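Local coordinates for hypothetical protein PG1100 (Porphyromonas gingivalis, PDB 1ZBS) that is uncharacterised but is probably a sugar kinase of the ASKHA superfamily that phosphorylates N-acetylglucosamine, at residues Gly96-Ala101 with Ala113-Thr118; Met77-Leu82 with Asp90-Ala95. One frame throughout, in Å; residues are numbered along the deposited sequence.

Overall arrangement
Contacts 1 and 2 follow one another along the chain: strand 91-95 of contact 2 runs straight into helix 97-105 of contact 1, and their centres lie about 19 Å apart. Each sets a helix on a strand of a five-stranded mixed sheet, but the sheets differ. Contact 2 packs helix 75-85 on an outermost strand, within this chain, of the sheet including 2-7 and 62-67; contact 1 places helix 97-105 on the middle strand, 111-116, of the sheet running from 130-133 to 263-267. Contact 1 is central, buried and mainly apolar between its side chains, with the Asp97 carboxylate close to Ile115. Contact 2 is peripheral, partly buried, and adds a weak amide hydrogen bond to its aliphatic core.

Contact 1 of 2, residues Gly96-Ala101 with Ala113-Thr118; sequences GDMLGA and ACILGT
The selenomethionine at Met98 overlaps Ala113 and Ile115, its terminal methyl lying between them: CE is 3.7 Å from Ala113 CB and 3.7 Å from Ile115 CG1. This is helix-on-sheet packing in the ASKHA fold, where helix 97-105 carries the chain from the edge strand of one sheet toward strand 111-116, the middle strand of the other. The short axes approach to 8.1 Å at 119°, so helix and strand run steeply across one another. Met98 reaches the strand because CG stands anti to the backbone N (chi1 -173°) and the chain then bends at both later torsions, bringing the selenium over the strand and turning the methyl back to Ala113 O. The Met98 and Ile115 side chains pass each other in opposite directions. CE comes within 3.2 Å of Ala113 O, a close touch of methyl on carbonyl.

One turn further along the helix, Ala101 points its methyl at the strand, and its CB meets Ile115 CG1 at 4.0 Å. Ile115 CG1 thus meets Met98 and Ala101 on the same side, the one facing the helix, while Ile241 of the adjoining strand 238-241 touches both Ala101 and Ile115. Asn121 and Cys123 of strand 120-125 also meet Met98. At the start of the helix, Ile115 CD1 reaches the backbone, 3.9 Å from Asp97 O, the carbonyl oxygen that accepts the helical hydrogen bond from Ala101 N.

Contact 2 of 2, residues Met77-Leu82 with Asp90-Ala95; sequences MLNEAL and DRIEVA
Asn79 lays its carboxamide against the side chain of Ile92 and reaches past it to the strand backbone. Its CG is anti to the backbone N (chi1 -176°), which carries the amide out from the flank of the helix to the strand. ND2 then lies 2.8 Å from Ile92 O, but the N-H points well off the acceptor, at 119°, and the hydrogen bond is weak despite its short length. Ile92 O lies well out of the amide plane, in keeping with that poor angle. Ile92 CG1 sits over the face of the amide, 3.6 Å from Asn79 CG, and Asn79 OD1 lies 3.6 Å from Ile92 CG2. The Asn79 and Ile92 side chains cross at a slant.

The longer arm of Ile92 turns toward Leu82. With CG1 anti to the backbone N (chi1 163°) and the chain bent at chi2, Ile92 CD1 is brought to 3.4 Å from Leu82 CD1, tighter than the usual van der Waals contact between methyls.

Strand 62-67, helix 75-85 and strand 91-95 form a beta-alpha-beta unit, and this is the packing of its helix on its second strand. The strand is hydrogen-bonded to the parallel strand 62-67, whose Val63 and Phe65 touch Ile92 and Leu78 respectively. Because the strand alternates, Ile92 and Val94 both face the helix and Glu93 points away.

Val94 divides its two methyls between neighbouring helix residues. CG2 rests on the aliphatic base of Asn79, 3.7 Å from Asn79 CB, while Val94 CG1 meets Leu78 CD2 at 4.0 Å, the two side chains crossing at about a right angle. Cys70, from the loop ahead of the helix, also touches Val94.

Contact 1 of 2, residues Gly96-Ala101 with Ala113-Thr118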
loop_
_atom_site.group_PDB
_atom_site.type_symbol
_atom_site.label_atom_id
_atom_site.label_comp_id
_atom_site.label_asym_id
_atom_site.label_seq_id
_atom_site.Cartn_x
_atom_site.Cartn_y
_atom_site.Cartn_z
ATOM N N GLY A 96 -14.836 -20.798 -2.088
ATOM C CA GLY A 96 -14.005 -19.776 -1.477
ATOM C C GLY A 96 -13.776 -19.985 0.008
ATOM O O GLY A 96 -14.543 -20.684 0.677
ATOM N N ASP A 97 -12.716 -19.375 0.527
ATOM C CA ASP A 97 -12.394 -19.498 1.937
ATOM C C ASP A 97 -13.388 -18.773 2.839
ATOM O O ASP A 97 -13.563 -19.141 4.004
ATOM C CB ASP A 97 -10.972 -18.989 2.214
ATOM C CG ASP A 97 -10.744 -17.558 1.744
ATOM O OD1 ASP A 97 -9.763 -16.945 2.210
ATOM O OD2 ASP A 97 -11.525 -17.044 0.908
HETATM N N MSE A 98 -14.041 -17.746 2.303
HETATM C CA MSE A 98 -15.012 -16.978 3.074
HETATM C C MSE A 98 -16.197 -17.883 3.401
HETATM O O MSE A 98 -16.702 -17.885 4.524
HETATM C CB MSE A 98 -15.478 -15.759 2.269
HETATM C CG MSE A 98 -16.366 -14.786 3.035
HETATM SE SE MSE A 98 -15.515 -13.942 4.568
HETATM C CE MSE A 98 -15.962 -15.233 5.950
ATOM N N LEU A 99 -16.616 -18.667 2.413
ATOM C CA LEU A 99 -17.726 -19.584 2.580
ATOM C C LEU A 99 -17.347 -20.691 3.562
ATOM O O LEU A 99 -18.167 -21.143 4.367
ATOM C CB LEU A 99 -18.107 -20.187 1.227
ATOM C CG LEU A 99 -19.138 -21.319 1.263
ATOM C CD1 LEU A 99 -20.426 -20.833 1.917
ATOM C CD2 LEU A 99 -19.395 -21.810 -0.153
ATOM N N GLY A 100 -16.098 -21.131 3.474
ATOM C CA GLY A 100 -15.620 -22.167 4.365
ATOM C C GLY A 100 -15.646 -21.666 5.796
ATOM O O GLY A 100 -15.939 -22.418 6.724
ATOM N N ALA A 101 -15.351 -20.385 5.979
ATOM C CA ALA A 101 -15.354 -19.810 7.313
ATOM C C ALA A 101 -16.772 -19.714 7.856
ATOM O O ALA A 101 -17.024 -20.045 9.011
ATOM C CB ALA A 101 -14.699 -18.436 7.305
ATOM N N ALA A 113 -19.914 -13.720 9.094
ATOM C CA ALA A 113 -18.634 -14.406 9.255
ATOM C C ALA A 113 -17.490 -13.525 8.766
ATOM O O ALA A 113 -17.534 -12.973 7.662
ATOM C CB ALA A 113 -18.651 -15.728 8.485
ATOM N N CYS A 114 -16.456 -13.410 9.592
ATOM C CA CYS A 114 -15.305 -12.576 9.257
ATOM C C CYS A 114 -13.982 -13.300 9.363
ATOM O O CYS A 114 -13.794 -14.168 10.214
ATOM C CB CYS A 114 -15.241 -11.360 10.174
ATOM S SG CYS A 114 -16.723 -10.402 10.251
ATOM N N ILE A 115 -13.060 -12.927 8.489
ATOM C CA ILE A 115 -11.730 -13.506 8.503
ATOM C C ILE A 115 -10.737 -12.411 8.870
ATOM O O ILE A 115 -10.801 -11.299 8.351
ATOM C CB ILE A 115 -11.358 -14.087 7.138
ATOM C CG1 ILE A 115 -12.324 -15.224 6.779
ATOM C CG2 ILE A 115 -9.911 -14.579 7.169
ATOM C CD1 ILE A 115 -12.016 -15.907 5.464
ATOM N N LEU A 116 -9.839 -12.721 9.797
ATOM C CA LEU A 116 -8.816 -11.773 10.226
ATOM C C LEU A 116 -7.493 -12.540 10.285
ATOM O O LEU A 116 -7.146 -13.116 11.317
ATOM C CB LEU A 116 -9.171 -11.208 11.610
ATOM C CG LEU A 116 -9.244 -9.701 11.857
ATOM C CD1 LEU A 116 -10.110 -9.034 10.800
ATOM C CD2 LEU A 116 -9.811 -9.431 13.264
ATOM N N GLY A 117 -6.784 -12.565 9.155
ATOM C CA GLY A 117 -5.497 -13.237 9.063
ATOM C C GLY A 117 -4.532 -12.339 8.293
ATOM O O GLY A 117 -4.409 -11.156 8.610
ATOM N N THR A 118 -3.852 -12.877 7.285
ATOM C CA THR A 118 -2.925 -12.081 6.478
ATOM C C THR A 118 -3.727 -10.948 5.833
ATOM O O THR A 118 -3.277 -9.798 5.764
ATOM C CB THR A 118 -2.280 -12.940 5.364
ATOM O OG1 THR A 118 -1.585 -14.034 5.961
ATOM C CG2 THR A 118 -1.298 -12.119 4.536
#

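Contact 2 of 2, residues Met77-Leu82 with Asp90-Ala95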
loop_
_atom_site.group_PDB
_atom_site.type_symbol
_atom_site.label_atom_id
_atom_site.label_comp_id
_atom_site.label_asym_id
_atom_site.label_seq_id
_atom_site.Cartn_x
_atom_site.Cartn_y
_atom_site.Cartn_z
HETATM N N MSE A 77 -11.062 -24.923 -12.265
HETATM C CA MSE A 77 -9.725 -25.232 -12.733
HETATM C C MSE A 77 -9.035 -26.099 -11.679
HETATM O O MSE A 77 -8.409 -27.112 -11.995
HETATM C CB MSE A 77 -8.963 -23.924 -12.988
HETATM C CG MSE A 77 -7.587 -24.082 -13.615
HETATM SE SE MSE A 77 -6.230 -24.622 -12.337
HETATM C CE MSE A 77 -5.509 -22.871 -11.899
ATOM N N LEU A 78 -9.160 -25.705 -10.419
ATOM C CA LEU A 78 -8.557 -26.473 -9.338
ATOM C C LEU A 78 -9.314 -27.784 -9.204
ATOM O O LEU A 78 -8.760 -28.794 -8.779
ATOM C CB LEU A 78 -8.634 -25.688 -8.029
ATOM C CG LEU A 78 -7.992 -26.325 -6.797
ATOM C CD1 LEU A 78 -6.560 -26.741 -7.088
ATOM C CD2 LEU A 78 -8.046 -25.317 -5.660
ATOM N N ASN A 79 -10.590 -27.755 -9.577
ATOM C CA ASN A 79 -11.436 -28.939 -9.516
ATOM C C ASN A 79 -10.869 -29.986 -10.474
ATOM O O ASN A 79 -10.839 -31.174 -10.158
ATOM C CB ASN A 79 -12.875 -28.575 -9.902
ATOM C CG ASN A 79 -13.834 -29.751 -9.777
ATOM O OD1 ASN A 79 -13.652 -30.790 -10.412
ATOM N ND2 ASN A 79 -14.867 -29.585 -8.959
ATOM N N GLU A 80 -10.405 -29.539 -11.637
ATOM C CA GLU A 80 -9.830 -30.444 -12.626
ATOM C C GLU A 80 -8.494 -30.994 -12.150
ATOM O O GLU A 80 -8.205 -32.179 -12.326
ATOM C CB GLU A 80 -9.633 -29.726 -13.961
ATOM C CG GLU A 80 -10.925 -29.289 -14.620
ATOM C CD GLU A 80 -10.692 -28.659 -15.978
ATOM O OE1 GLU A 80 -10.077 -29.325 -16.840
ATOM O OE2 GLU A 80 -11.123 -27.500 -16.184
ATOM N N ALA A 81 -7.683 -30.125 -11.552
ATOM C CA ALA A 81 -6.372 -30.503 -11.033
ATOM C C ALA A 81 -6.524 -31.525 -9.913
ATOM O O ALA A 81 -5.812 -32.528 -9.876
ATOM C CB ALA A 81 -5.643 -29.264 -10.513
ATOM N N LEU A 82 -7.448 -31.254 -8.997
ATOM C CA LEU A 82 -7.715 -32.153 -7.876
ATOM C C LEU A 82 -8.262 -33.467 -8.408
ATOM O O LEU A 82 -7.846 -34.544 -7.984
ATOM C CB LEU A 82 -8.738 -31.533 -6.924
ATOM C CG LEU A 82 -8.270 -30.399 -6.006
ATOM C CD1 LEU A 82 -9.482 -29.681 -5.435
ATOM C CD2 LEU A 82 -7.392 -30.956 -4.892
ATOM N N ASP A 90 -15.363 -39.627 -5.949
ATOM C CA ASP A 90 -16.760 -39.447 -6.345
ATOM C C ASP A 90 -17.232 -37.992 -6.402
ATOM O O ASP A 90 -17.894 -37.593 -7.359
ATOM C CB ASP A 90 -17.687 -40.227 -5.398
ATOM C CG ASP A 90 -17.777 -41.710 -5.739
ATOM O OD1 ASP A 90 -18.298 -42.476 -4.896
ATOM O OD2 ASP A 90 -17.343 -42.111 -6.847
ATOM N N ARG A 91 -16.898 -37.205 -5.382
ATOM C CA ARG A 91 -17.333 -35.815 -5.330
ATOM C C ARG A 91 -16.193 -34.851 -5.005
ATOM O O ARG A 91 -15.458 -35.039 -4.032
ATOM C CB ARG A 91 -18.451 -35.667 -4.293
ATOM C CG ARG A 91 -19.210 -34.347 -4.344
ATOM C CD ARG A 91 -20.212 -34.232 -3.193
ATOM N NE ARG A 91 -21.232 -35.284 -3.194
ATOM C CZ ARG A 91 -22.255 -35.354 -4.044
ATOM N NH1 ARG A 91 -22.413 -34.430 -4.982
ATOM N NH2 ARG A 91 -23.131 -36.348 -3.947
ATOM N N ILE A 92 -16.063 -33.818 -5.832
ATOM C CA ILE A 92 -15.029 -32.805 -5.667
ATOM C C ILE A 92 -15.624 -31.408 -5.780
ATOM O O ILE A 92 -16.007 -30.971 -6.866
ATOM C CB ILE A 92 -13.932 -32.971 -6.723
ATOM C CG1 ILE A 92 -13.096 -31.697 -6.805
ATOM C CG2 ILE A 92 -14.555 -33.329 -8.062
ATOM C CD1 ILE A 92 -12.414 -31.347 -5.505
ATOM N N GLU A 93 -15.695 -30.712 -4.649
ATOM C CA GLU A 93 -16.253 -29.363 -4.591
ATOM C C GLU A 93 -15.213 -28.323 -4.182
ATOM O O GLU A 93 -14.498 -28.499 -3.194
ATOM C CB GLU A 93 -17.425 -29.332 -3.603
ATOM C CG GLU A 93 -18.656 -30.116 -4.044
ATOM C CD GLU A 93 -19.774 -30.046 -3.020
ATOM O OE1 GLU A 93 -20.089 -28.929 -2.563
ATOM O OE2 GLU A 93 -20.344 -31.104 -2.674
ATOM N N VAL A 94 -15.135 -27.238 -4.948
ATOM C CA VAL A 94 -14.185 -26.162 -4.670
ATOM C C VAL A 94 -14.960 -24.885 -4.391
ATOM O O VAL A 94 -15.806 -24.481 -5.188
ATOM C CB VAL A 94 -13.239 -25.929 -5.866
ATOM C CG1 VAL A 94 -12.023 -25.136 -5.421
ATOM C CG2 VAL A 94 -12.815 -27.262 -6.458
ATOM N N ALA A 95 -14.676 -24.260 -3.254
ATOM C CA ALA A 95 -15.364 -23.033 -2.862
ATOM C C ALA A 95 -14.405 -22.051 -2.200
ATOM O O ALA A 95 -13.303 -22.422 -1.797
ATOM C CB ALA A 95 -16.508 -23.365 -1.915
#